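Local coordinates for putative hydrolase (Chloroflexus aurantiacus J-10-fl, PDB 3CMN), which is a putative hydrolase of the zincin-like metallopeptidase family, probably a zinc-dependent peptidase, with unknown substrate and no metal bound in this structure, at residues Q319-A322 with F323-V327; L346-M349 with D350-R353. All coordinates share one frame; numbering follows the deposited sequence.

Contact 1 (Q319-A322 with F323-V327); sequences QGEA and FVNAV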
# COMPACT_ATOMS: atom_id res chain seq x y z
N GLN A 319 12.53 7.25 -6.71
CA GLN A 319 13.62 6.35 -6.37
C GLN A 319 13.24 4.98 -6.94
O GLN A 319 13.94 4.43 -7.81
CB GLN A 319 13.79 6.27 -4.86
CG GLN A 319 15.10 6.83 -4.34
CD GLN A 319 15.14 6.89 -2.82
OE1 GLN A 319 14.34 7.59 -2.20
NE2 GLN A 319 16.07 6.16 -2.22
N GLY A 320 12.11 4.45 -6.48
CA GLY A 320 11.65 3.17 -6.96
C GLY A 320 10.96 3.24 -8.31
O GLY A 320 10.85 2.23 -9.01
N GLU A 321 10.49 4.43 -8.69
CA GLU A 321 9.79 4.59 -9.96
C GLU A 321 10.76 4.82 -11.13
O GLU A 321 10.55 4.32 -12.23
CB GLU A 321 8.80 5.76 -9.87
CG GLU A 321 7.53 5.52 -10.69
CD GLU A 321 6.62 6.72 -10.72
OE1 GLU A 321 6.34 7.29 -9.65
OE2 GLU A 321 6.16 7.09 -11.82
N ALA A 322 11.82 5.58 -10.87
CA ALA A 322 12.84 5.88 -11.86
C ALA A 322 13.61 4.61 -12.16
O ALA A 322 14.12 4.42 -13.26
CB ALA A 322 13.78 6.96 -11.35
N PHE A 323 13.70 3.73 -11.16
CA PHE A 323 14.38 2.45 -11.34
C PHE A 323 13.62 1.72 -12.45
O PHE A 323 14.19 1.35 -13.46
CB PHE A 323 14.33 1.62 -10.05
CG PHE A 323 14.68 0.17 -10.25
CD1 PHE A 323 16.00 -0.27 -10.17
CD2 PHE A 323 13.69 -0.75 -10.59
CE1 PHE A 323 16.32 -1.60 -10.44
CE2 PHE A 323 14.00 -2.08 -10.86
CZ PHE A 323 15.32 -2.50 -10.79
N VAL A 324 12.32 1.55 -12.24
CA VAL A 324 11.47 0.86 -13.20
C VAL A 324 11.37 1.56 -14.55
O VAL A 324 11.34 0.90 -15.59
CB VAL A 324 10.05 0.65 -12.63
CG1 VAL A 324 9.21 -0.14 -13.62
CG2 VAL A 324 10.12 -0.08 -11.31
N ASN A 325 11.30 2.89 -14.55
CA ASN A 325 11.21 3.63 -15.81
C ASN A 325 12.50 3.45 -16.56
O ASN A 325 12.51 3.23 -17.77
CB ASN A 325 10.95 5.12 -15.55
CG ASN A 325 9.52 5.40 -15.12
OD1 ASN A 325 8.57 4.76 -15.59
ND2 ASN A 325 9.36 6.39 -14.24
N ALA A 326 13.61 3.51 -15.83
CA ALA A 326 14.91 3.33 -16.41
C ALA A 326 14.98 1.99 -17.14
O ALA A 326 15.01 1.96 -18.37
CB ALA A 326 15.97 3.38 -15.33
N VAL A 327 14.96 0.88 -16.40
CA VAL A 327 15.05 -0.44 -17.02
C VAL A 327 14.00 -0.67 -18.10
O VAL A 327 14.30 -1.27 -19.13
CB VAL A 327 15.00 -1.61 -15.96
CG1 VAL A 327 15.59 -1.14 -14.65
CG2 VAL A 327 13.58 -2.13 -15.78
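Glu321 and Asn325 stand one turn apart on helix 319-331, in a local i to i+4 contact near the start of that helix, where it packs against the long helix 248-279. The backbone joins them first: Asn325 N donates to Glu321 O at 2.8 Å. A turn-to-turn bond of the same length links Ala326 N to Ala322 O, its donor lying above the carbonyl plane, whereas Phe323 N reaches Gln319 O only weakly, at 3.4 Å. The two polar side chains run side by side in the same direction, with carboxylate and amide planes 65° apart. They touch loosely, Glu321 OE2 staying 4.1 Å from Asn325 ND2. Asn325 CG is anti to its carbonyl carbon (chi1 -75°), which sets the amide next to Glu321 O, but the amide oxygen OD1 is hydrogen-bonded to His270 ND1 on helix 248-279. Val324 turns CG2 back over the preceding turn, 3.3 Å from Gly320 O. That same methyl lies in plane at the edge of the Phe323 ring, while Val327 CG1 sits 4.1 Å above one ring face, toward the rim. The ring also meets Trp358 edge-to-face. Glu321, Asn325 and Val324 meet helix 248-279, and Phe323 and Val327 reach helix 355-363, a division typical of a helix packed between two neighbours in a helical protein.

Contact 2 (L346-M349 with D350-R353); sequences LPSM and DEIR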
# COMPACT_ATOMS: atom_id res chain seq x y z
N LEU A 346 14.56 -9.01 -6.89
CA LEU A 346 14.21 -7.66 -6.46
C LEU A 346 15.52 -6.92 -6.37
O LEU A 346 16.53 -7.48 -5.97
CB LEU A 346 13.55 -7.66 -5.07
CG LEU A 346 12.18 -8.29 -4.85
CD1 LEU A 346 11.91 -8.33 -3.37
CD2 LEU A 346 11.11 -7.50 -5.59
N PRO A 347 15.53 -5.64 -6.74
CA PRO A 347 16.78 -4.89 -6.66
C PRO A 347 17.08 -4.52 -5.22
O PRO A 347 16.19 -4.54 -4.36
CB PRO A 347 16.50 -3.65 -7.50
CG PRO A 347 15.05 -3.40 -7.20
CD PRO A 347 14.45 -4.80 -7.29
N SER A 348 18.35 -4.21 -4.95
CA SER A 348 18.74 -3.79 -3.61
C SER A 348 18.42 -2.29 -3.64
O SER A 348 18.03 -1.77 -4.69
CB SER A 348 20.24 -3.99 -3.41
OG SER A 348 20.98 -3.19 -4.31
N MET A 349 18.57 -1.61 -2.51
CA MET A 349 18.32 -0.17 -2.52
C MET A 349 19.33 0.46 -3.47
O MET A 349 19.02 1.42 -4.18
CB MET A 349 18.44 0.42 -1.11
CG MET A 349 17.14 0.37 -0.32
SD MET A 349 15.74 1.13 -1.20
CE MET A 349 16.40 2.73 -1.49
N ASP A 350 20.53 -0.11 -3.51
CA ASP A 350 21.58 0.36 -4.40
C ASP A 350 21.16 0.23 -5.86
O ASP A 350 21.25 1.19 -6.63
CB ASP A 350 22.86 -0.43 -4.18
CG ASP A 350 23.76 0.19 -3.15
OD1 ASP A 350 24.14 1.37 -3.33
OD2 ASP A 350 24.10 -0.48 -2.15
N GLU A 351 20.70 -0.96 -6.24
CA GLU A 351 20.27 -1.20 -7.62
C GLU A 351 19.12 -0.26 -7.98
O GLU A 351 18.99 0.14 -9.14
CB GLU A 351 19.86 -2.67 -7.79
CG GLU A 351 21.05 -3.61 -7.65
CD GLU A 351 20.68 -5.08 -7.62
OE1 GLU A 351 19.90 -5.48 -6.73
OE2 GLU A 351 21.16 -5.83 -8.49
N ILE A 352 18.30 0.10 -7.00
CA ILE A 352 17.21 1.02 -7.25
C ILE A 352 17.79 2.40 -7.59
O ILE A 352 17.22 3.15 -8.39
CB ILE A 352 16.27 1.11 -6.01
CG1 ILE A 352 15.14 0.09 -6.16
CG2 ILE A 352 15.69 2.52 -5.85
CD1 ILE A 352 14.24 -0.01 -4.95
N ARG A 353 18.93 2.71 -6.99
CA ARG A 353 19.60 3.99 -7.23
C ARG A 353 20.38 3.96 -8.53
O ARG A 353 20.65 5.00 -9.14
CB ARG A 353 20.53 4.32 -6.06
CG ARG A 353 19.79 4.58 -4.76
CD ARG A 353 20.69 5.21 -3.72
NE ARG A 353 21.65 4.27 -3.14
CZ ARG A 353 21.33 3.30 -2.30
NH1 ARG A 353 20.06 3.12 -1.94
NH2 ARG A 353 22.27 2.51 -1.80
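Ser348 and Glu351 form a capping box at the N-terminus of the short helix 349-353, with Ser348 as N-cap. Each side chain takes the other's backbone N-H. Glu351 N donates to Ser348 OG at 3.0 Å, nearly straight at 167°, and Ser348 N donates to Glu351 OE1 at 2.7 Å, through the anti lone pair of that oxygen. With chi1 of 62°, the serine hydroxyl oxygen is tucked between its own N and carbonyl carbon, facing the first turn. The glutamate chain, extended beyond CG, runs back alongside Ser348 and brings OE1 close to Pro347 CA as well. Backbone bonds from Ile352 N to Ser348 O and from Arg353 N to Met349 O continue the turn. On the apolar side Pro347 CG lies against Ile352 CG1 at 3.6 Å, and Met349 SD approaches Ile352 CD1 more loosely at 4.2 Å. Arg353 bends at chi3 (-74°) and folds back across Met349 at about a right angle. Met349 CE lies in plane at the guanidinium edge, nearest NH1, while NH2 forms a salt bridge with Asp350 OD1 at 2.7 Å; the hydrogen bond within it is weak. Glu351 OE2 is in a salt bridge with Arg361 NE on helix 355-363. Buried Glu351 thus binds a backbone N-H with one oxygen and an arginine with the other, a pairing that would probably favour its carboxylate form.

Overall arrangement
Contact 1 comes first along the chain, near the start of helix 319-331; contact 2 follows helix 333-336 and opens helix 349-353. Their centres lie about 10 Å apart on the same side of the chain's centre, and they touch directly. Phe323 CD1 packs 3.4 Å from Ile352 CA, and Gln319 NE2 comes within 3.5 Å of Met349 CE. Both rest on the long helix 248-279 and meet helix 355-363, where Trp358 touches Phe323 as well as Pro347 and Glu351. They therefore knit the C-terminal helices to the body of this mostly helical protein, whose helix 174-193 bears an HExxH sequence, consistent with a zincin-like metallopeptidase, though no metal is bound to it here.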